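Local coordinates for protein glucose-6-phosphate dehydrogenase (Trypanosoma cruzi, PDB 5AQ1) that oxidises glucose 6-phosphate with NADP as coenzyme, the entry step of the pentose phosphate pathway, and so probably supplies NADPH for redox balance, at residues I263-D268 with H340-A345; R267-N272 with I363-A368. One frame throughout, in Å; residues are numbered along the deposited sequence.

Interaction 1: I263-D268 with H340-A345; sequences IGIIRD and HCPTFA. With BG6 (6-O-phosphono-beta-D-glucopyranose), chain F.
Ile265 and Ala345 touch where the first turn of helix 264-282 lands on the large mixed sheet of the C-terminal domain, the alpha+beta half of glucose-6-phosphate dehydrogenase. The chain coming into strand 344-349 runs alongside that turn. It carries a classic beta bulge, in which Thr343 and Phe344 both face Gly316 of the neighbouring strand; the side chain of Thr343 points away from the helix at its CB, and its OG1 is hydrogen-bonded to Tyr487 OH.

The close packing centres on Ile265. With CG1 anti to the backbone N (chi1 -165°), this branch comes beside Thr343 O and CG2 presses on Ala345 CB at 3.7 Å. The same CG2 also reaches Pro342 CB at 4.2 Å, so the methyl touches two residues of the incoming chain. Ile266, one position on, brings CG1 to within 4.2 Å of Ala345 CB, while Tyr470 and Leu474 of helix 460-479 also pack on it. Backbone joins backbone here too: Ile265 N donates to Pro342 O at 3.0 Å. Just before it, Gly264 has positive phi, and its CA lies 3.5 Å from Cys341 SG.

The opposite end of the segment serves the substrate. Asp268 takes no part in the packing on 340-345 and holds the sugar through its carboxylate, OD1 accepting from O2 of the glucose 6-phosphate at 2.6 Å; OD2 accepts from O3, although the very short modelled distance there is doubtful.

The looser side is the partly exposed one, with Ile263 and Arg267. Here Arg267 is tied down by Asp478 and the carbonyl of Arg185, and its NH1 donates in the guanidinium plane to Ile263 O at 2.7 Å, approaching from above the carbonyl plane.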
loop_
_atom_site.group_PDB
_atom_site.type_symbol
_atom_site.label_atom_id
_atom_site.label_comp_id
_atom_site.label_asym_id
_atom_site.label_seq_id
_atom_site.Cartn_x
_atom_site.Cartn_y
_atom_site.Cartn_z
ATOM N N ILE B 263 11.595 2.061 43.467
ATOM C CA ILE B 263 11.124 2.530 42.164
ATOM C C ILE B 263 11.409 1.505 41.063
ATOM O O ILE B 263 10.478 0.993 40.435
ATOM C CB ILE B 263 11.755 3.898 41.809
ATOM C CG1 ILE B 263 11.396 4.928 42.883
ATOM C CG2 ILE B 263 11.262 4.398 40.456
ATOM C CD1 ILE B 263 12.160 6.230 42.779
ATOM N N GLY B 264 12.686 1.212 40.826
ATOM C CA GLY B 264 13.084 0.269 39.777
ATOM C C GLY B 264 13.138 0.912 38.402
ATOM O O GLY B 264 12.631 2.013 38.200
ATOM N N ILE B 265 13.756 0.212 37.454
ATOM C CA ILE B 265 14.005 0.764 36.114
ATOM C C ILE B 265 12.723 0.989 35.301
ATOM O O ILE B 265 12.670 1.884 34.458
ATOM C CB ILE B 265 15.006 -0.119 35.314
ATOM C CG1 ILE B 265 15.555 0.618 34.083
ATOM C CG2 ILE B 265 14.372 -1.442 34.894
ATOM C CD1 ILE B 265 16.417 1.818 34.409
ATOM N N ILE B 266 11.697 0.184 35.550
ATOM C CA ILE B 266 10.448 0.301 34.801
ATOM C C ILE B 266 9.729 1.594 35.178
ATOM O O ILE B 266 9.320 2.359 34.306
ATOM C CB ILE B 266 9.525 -0.915 35.019
ATOM C CG1 ILE B 266 10.184 -2.181 34.461
ATOM C CG2 ILE B 266 8.182 -0.699 34.332
ATOM C CD1 ILE B 266 9.567 -3.473 34.948
ATOM N N ARG B 267 9.583 1.836 36.476
ATOM C CA ARG B 267 8.983 3.079 36.958
ATOM C C ARG B 267 9.854 4.308 36.655
ATOM O O ARG B 267 9.330 5.397 36.409
ATOM C CB ARG B 267 8.715 3.003 38.463
ATOM C CG ARG B 267 7.687 1.960 38.878
ATOM C CD ARG B 267 7.241 2.194 40.311
ATOM N NE ARG B 267 6.439 1.094 40.853
ATOM C CZ ARG B 267 6.924 -0.054 41.328
ATOM N NH1 ARG B 267 8.231 -0.296 41.329
ATOM N NH2 ARG B 267 6.093 -0.973 41.806
ATOM N N ASP B 268 11.174 4.126 36.666
ATOM C CA ASP B 268 12.115 5.245 36.548
ATOM C C ASP B 268 12.195 5.832 35.138
ATOM O O ASP B 268 12.193 7.056 34.983
ATOM C CB ASP B 268 13.512 4.813 37.012
ATOM C CG ASP B 268 14.466 5.987 37.190
ATOM O OD1 ASP B 268 14.053 7.027 37.747
ATOM O OD2 ASP B 268 15.641 5.857 36.789
ATOM N N HIS B 340 14.386 -7.376 44.924
ATOM C CA HIS B 340 14.074 -7.781 43.548
ATOM C C HIS B 340 14.224 -6.601 42.594
ATOM O O HIS B 340 13.930 -6.732 41.406
ATOM C CB HIS B 340 12.626 -8.287 43.387
ATOM C CG HIS B 340 12.115 -9.114 44.527
ATOM N ND1 HIS B 340 12.555 -10.395 44.778
ATOM C CD2 HIS B 340 11.162 -8.854 45.454
ATOM C CE1 HIS B 340 11.914 -10.880 45.828
ATOM N NE2 HIS B 340 11.064 -9.964 46.256
ATOM N N CYS B 341 14.647 -5.444 43.101
ATOM C CA CYS B 341 14.610 -4.228 42.303
ATOM C C CYS B 341 15.431 -4.377 41.026
ATOM O O CYS B 341 16.640 -4.616 41.081
ATOM C CB CYS B 341 15.110 -3.025 43.094
ATOM S SG CYS B 341 14.914 -1.481 42.183
ATOM N N PRO B 342 14.771 -4.242 39.868
ATOM C CA PRO B 342 15.485 -4.359 38.611
ATOM C C PRO B 342 16.181 -3.059 38.219
ATOM O O PRO B 342 15.573 -1.985 38.258
ATOM C CB PRO B 342 14.373 -4.690 37.619
ATOM C CG PRO B 342 13.173 -3.999 38.169
ATOM C CD PRO B 342 13.331 -3.988 39.666
ATOM N N THR B 343 17.454 -3.170 37.852
ATOM C CA THR B 343 18.204 -2.063 37.265
ATOM C C THR B 343 18.223 -2.173 35.736
ATOM O O THR B 343 18.680 -1.254 35.055
ATOM C CB THR B 343 19.649 -2.020 37.802
ATOM O OG1 THR B 343 20.354 -3.206 37.411
ATOM C CG2 THR B 343 19.653 -1.905 39.322
ATOM N N PHE B 344 17.717 -3.297 35.215
ATOM C CA PHE B 344 17.690 -3.584 33.780
ATOM C C PHE B 344 16.382 -4.293 33.412
ATOM O O PHE B 344 15.888 -5.129 34.172
ATOM C CB PHE B 344 18.885 -4.467 33.414
ATOM C CG PHE B 344 18.909 -4.906 31.975
ATOM C CD1 PHE B 344 18.204 -6.033 31.564
ATOM C CD2 PHE B 344 19.654 -4.211 31.031
ATOM C CE1 PHE B 344 18.229 -6.443 30.241
ATOM C CE2 PHE B 344 19.682 -4.620 29.705
ATOM C CZ PHE B 344 18.969 -5.736 29.308
ATOM N N ALA B 345 15.827 -3.968 32.246
ATOM C CA ALA B 345 14.612 -4.628 31.774
ATOM C C ALA B 345 14.457 -4.547 30.259
ATOM O O ALA B 345 14.610 -3.474 29.681
ATOM C CB ALA B 345 13.394 -4.022 32.449
HETATM C C1 BG6 F . 15.613 10.701 35.126
HETATM C C2 BG6 F . 15.670 9.349 35.835
HETATM O O1 BG6 F . 14.254 11.062 34.851
HETATM O O5 BG6 F . 16.337 10.629 33.894
HETATM C C3 BG6 F . 17.120 8.954 36.059
HETATM O O2 BG6 F . 14.976 9.410 37.085
HETATM C C4 BG6 F . 17.830 8.938 34.715
HETATM O O3 BG6 F . 17.227 7.669 36.679
HETATM C C5 BG6 F . 17.722 10.313 34.067
HETATM O O4 BG6 F . 19.197 8.568 34.901
HETATM C C6 BG6 F . 18.449 10.355 32.726
HETATM O O6 BG6 F . 18.179 11.581 32.046
HETATM P P BG6 F . 19.083 12.020 30.790
HETATM O O1P BG6 F . 19.013 10.850 29.836
HETATM O O2P BG6 F . 18.411 13.253 30.254
HETATM O O3P BG6 F . 20.444 12.255 31.402
#

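Interaction 2: R267-N272 with I363-A368; sequences RDVIQN and IRAGKA. With BG6 (6-O-phosphono-beta-D-glucopyranose), chain F.
The carboxylate of Asp268, the flat group of the contact, meets the aliphatic end of Lys367: CE lies 3.6 Å from OD2. Lys367 NZ stands 4.1 Å from that OD2, too far for a salt bridge. The lysine's charge is used otherwise: its chain runs extended and then bends at chi4 (-86°), turning NZ to the sugar, where it donates to O4 and O3 of glucose 6-phosphate, each at 2.9 Å. Glu249 supplies its salt bridge. Sugar and lysine thus meet beside Asp268, with the ligand bridging the two charged groups.

Next to this polar end the contact is apolar. Ala365 CB meets Val269 CG2 at 3.5 Å and Ile270 CG1 at 3.7 Å, both from the helix side. Further on, Ile270 CG2 and Ile363 CG2 meet methyl to methyl at 3.9 Å as the two side chains cross.

Segment 267-272 runs nearly antiparallel to strand 363-366, at 159°, with axes 8.6 Å apart. In the sheet, strand 361-366 lies between strands 240-248 and 344-349; Phe247 of the former touches both Val269 and Ala365, and Tyr470 of helix 460-479 packs on Ile270.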
loop_
_atom_site.group_PDB
_atom_site.type_symbol
_atom_site.label_atom_id
_atom_site.label_comp_id
_atom_site.label_asym_id
_atom_site.label_seq_id
_atom_site.Cartn_x
_atom_site.Cartn_y
_atom_site.Cartn_z
ATOM N N ARG B 267 9.583 1.836 36.476
ATOM C CA ARG B 267 8.983 3.079 36.958
ATOM C C ARG B 267 9.854 4.308 36.655
ATOM O O ARG B 267 9.330 5.397 36.409
ATOM C CB ARG B 267 8.715 3.003 38.463
ATOM C CG ARG B 267 7.687 1.960 38.878
ATOM C CD ARG B 267 7.241 2.194 40.311
ATOM N NE ARG B 267 6.439 1.094 40.853
ATOM C CZ ARG B 267 6.924 -0.054 41.328
ATOM N NH1 ARG B 267 8.231 -0.296 41.329
ATOM N NH2 ARG B 267 6.093 -0.973 41.806
ATOM N N ASP B 268 11.174 4.126 36.666
ATOM C CA ASP B 268 12.115 5.245 36.548
ATOM C C ASP B 268 12.195 5.832 35.138
ATOM O O ASP B 268 12.193 7.056 34.983
ATOM C CB ASP B 268 13.512 4.813 37.012
ATOM C CG ASP B 268 14.466 5.987 37.190
ATOM O OD1 ASP B 268 14.053 7.027 37.747
ATOM O OD2 ASP B 268 15.641 5.857 36.789
ATOM N N VAL B 269 12.275 4.974 34.121
ATOM C CA VAL B 269 12.433 5.444 32.733
ATOM C C VAL B 269 11.489 4.833 31.689
ATOM O O VAL B 269 11.172 5.493 30.700
ATOM C CB VAL B 269 13.887 5.272 32.234
ATOM C CG1 VAL B 269 14.863 5.956 33.184
ATOM C CG2 VAL B 269 14.253 3.806 32.076
ATOM N N ILE B 270 11.050 3.590 31.881
ATOM C CA ILE B 270 10.220 2.922 30.875
ATOM C C ILE B 270 8.786 3.452 30.882
ATOM O O ILE B 270 8.253 3.817 29.836
ATOM C CB ILE B 270 10.224 1.388 31.050
ATOM C CG1 ILE B 270 11.636 0.849 30.790
ATOM C CG2 ILE B 270 9.219 0.734 30.104
ATOM C CD1 ILE B 270 11.783 -0.648 30.948
ATOM N N GLN B 271 8.180 3.511 32.065
ATOM C CA GLN B 271 6.797 3.969 32.221
ATOM C C GLN B 271 6.565 5.396 31.729
ATOM O O GLN B 271 5.447 5.747 31.341
ATOM C CB GLN B 271 6.374 3.851 33.688
ATOM C CG GLN B 271 4.941 4.279 33.976
ATOM C CD GLN B 271 4.780 5.773 34.223
ATOM O OE1 GLN B 271 5.754 6.501 34.418
ATOM N NE2 GLN B 271 3.539 6.236 34.204
ATOM N N ASN B 272 7.614 6.214 31.744
ATOM C CA ASN B 272 7.503 7.615 31.355
ATOM C C ASN B 272 8.288 7.929 30.078
ATOM O O ASN B 272 7.691 8.118 29.020
ATOM C CB ASN B 272 7.891 8.544 32.519
ATOM C CG ASN B 272 9.079 8.032 33.316
ATOM O OD1 ASN B 272 10.214 8.057 32.838
ATOM N ND2 ASN B 272 8.827 7.567 34.536
ATOM N N ILE B 363 11.165 -2.643 24.136
ATOM C CA ILE B 363 11.582 -1.540 24.995
ATOM C C ILE B 363 12.671 -2.067 25.910
ATOM O O ILE B 363 12.447 -3.039 26.633
ATOM C CB ILE B 363 10.436 -1.019 25.891
ATOM C CG1 ILE B 363 9.136 -0.827 25.097
ATOM C CG2 ILE B 363 10.858 0.273 26.587
ATOM C CD1 ILE B 363 9.113 0.399 24.215
ATOM N N ARG B 364 13.848 -1.452 25.881
ATOM C CA ARG B 364 14.896 -1.839 26.820
ATOM C C ARG B 364 15.547 -0.640 27.502
ATOM O O ARG B 364 15.723 0.423 26.906
ATOM C CB ARG B 364 15.939 -2.741 26.152
ATOM C CG ARG B 364 16.577 -2.165 24.908
ATOM C CD ARG B 364 17.538 -3.169 24.303
ATOM N NE ARG B 364 18.411 -2.526 23.330
ATOM C CZ ARG B 364 19.629 -2.950 22.999
ATOM N NH1 ARG B 364 20.155 -4.038 23.557
ATOM N NH2 ARG B 364 20.331 -2.267 22.103
ATOM N N ALA B 365 15.883 -0.834 28.772
ATOM C CA ALA B 365 16.420 0.223 29.608
ATOM C C ALA B 365 17.267 -0.400 30.703
ATOM O O ALA B 365 16.830 -1.332 31.379
ATOM C CB ALA B 365 15.288 1.039 30.215
ATOM N N GLY B 366 18.483 0.103 30.870
ATOM C CA GLY B 366 19.367 -0.401 31.908
ATOM C C GLY B 366 20.389 0.613 32.376
ATOM O O GLY B 366 20.822 1.472 31.608
ATOM N N LYS B 367 20.753 0.507 33.650
ATOM C CA LYS B 367 21.860 1.263 34.224
ATOM C C LYS B 367 23.034 0.308 34.423
ATOM O O LYS B 367 22.867 -0.914 34.352
ATOM C CB LYS B 367 21.437 1.907 35.547
ATOM C CG LYS B 367 20.448 3.057 35.383
ATOM C CD LYS B 367 20.022 3.642 36.724
ATOM C CE LYS B 367 19.024 4.783 36.563
ATOM N NZ LYS B 367 19.673 6.109 36.347
ATOM N N ALA B 368 24.220 0.867 34.655
ATOM C CA ALA B 368 25.451 0.084 34.797
ATOM C C ALA B 368 25.731 -0.793 33.570
ATOM O O ALA B 368 26.065 -1.974 33.702
ATOM C CB ALA B 368 25.403 -0.760 36.066
HETATM C C1 BG6 F . 15.613 10.701 35.126
HETATM C C2 BG6 F . 15.670 9.349 35.835
HETATM O O1 BG6 F . 14.254 11.062 34.851
HETATM O O5 BG6 F . 16.337 10.629 33.894
HETATM C C3 BG6 F . 17.120 8.954 36.059
HETATM O O2 BG6 F . 14.976 9.410 37.085
HETATM C C4 BG6 F . 17.830 8.938 34.715
HETATM O O3 BG6 F . 17.227 7.669 36.679
HETATM C C5 BG6 F . 17.722 10.313 34.067
HETATM O O4 BG6 F . 19.197 8.568 34.901
HETATM C C6 BG6 F . 18.449 10.355 32.726
HETATM O O6 BG6 F . 18.179 11.581 32.046
HETATM P P BG6 F . 19.083 12.020 30.790
HETATM O O1P BG6 F . 19.013 10.850 29.836
HETATM O O2P BG6 F . 18.411 13.253 30.254
HETATM O O3P BG6 F . 20.444 12.255 31.402
#

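In the fold
Interactions 1 and 2 lie along one helix, 264-282, their centres 7 Å apart, and reach two neighbouring strands of the same sheet. Ala345 and Ala365 offer small methyls to successive turns. Strand pairing joins them: Ala345 N lies 3.0 Å from Ala365 O, a probable hydrogen bond. Along the helix, Ile266 O meets Gln271 N at 2.8 Å, consistent with the wider pi-type turn that spans Asp268. This shared residue and Lys367 bring both contacts to glucose 6-phosphate, in a pocket also lined by Glu249, His211 and His273. The side chain of Asp268 is about 6 Å from the bound NADPH.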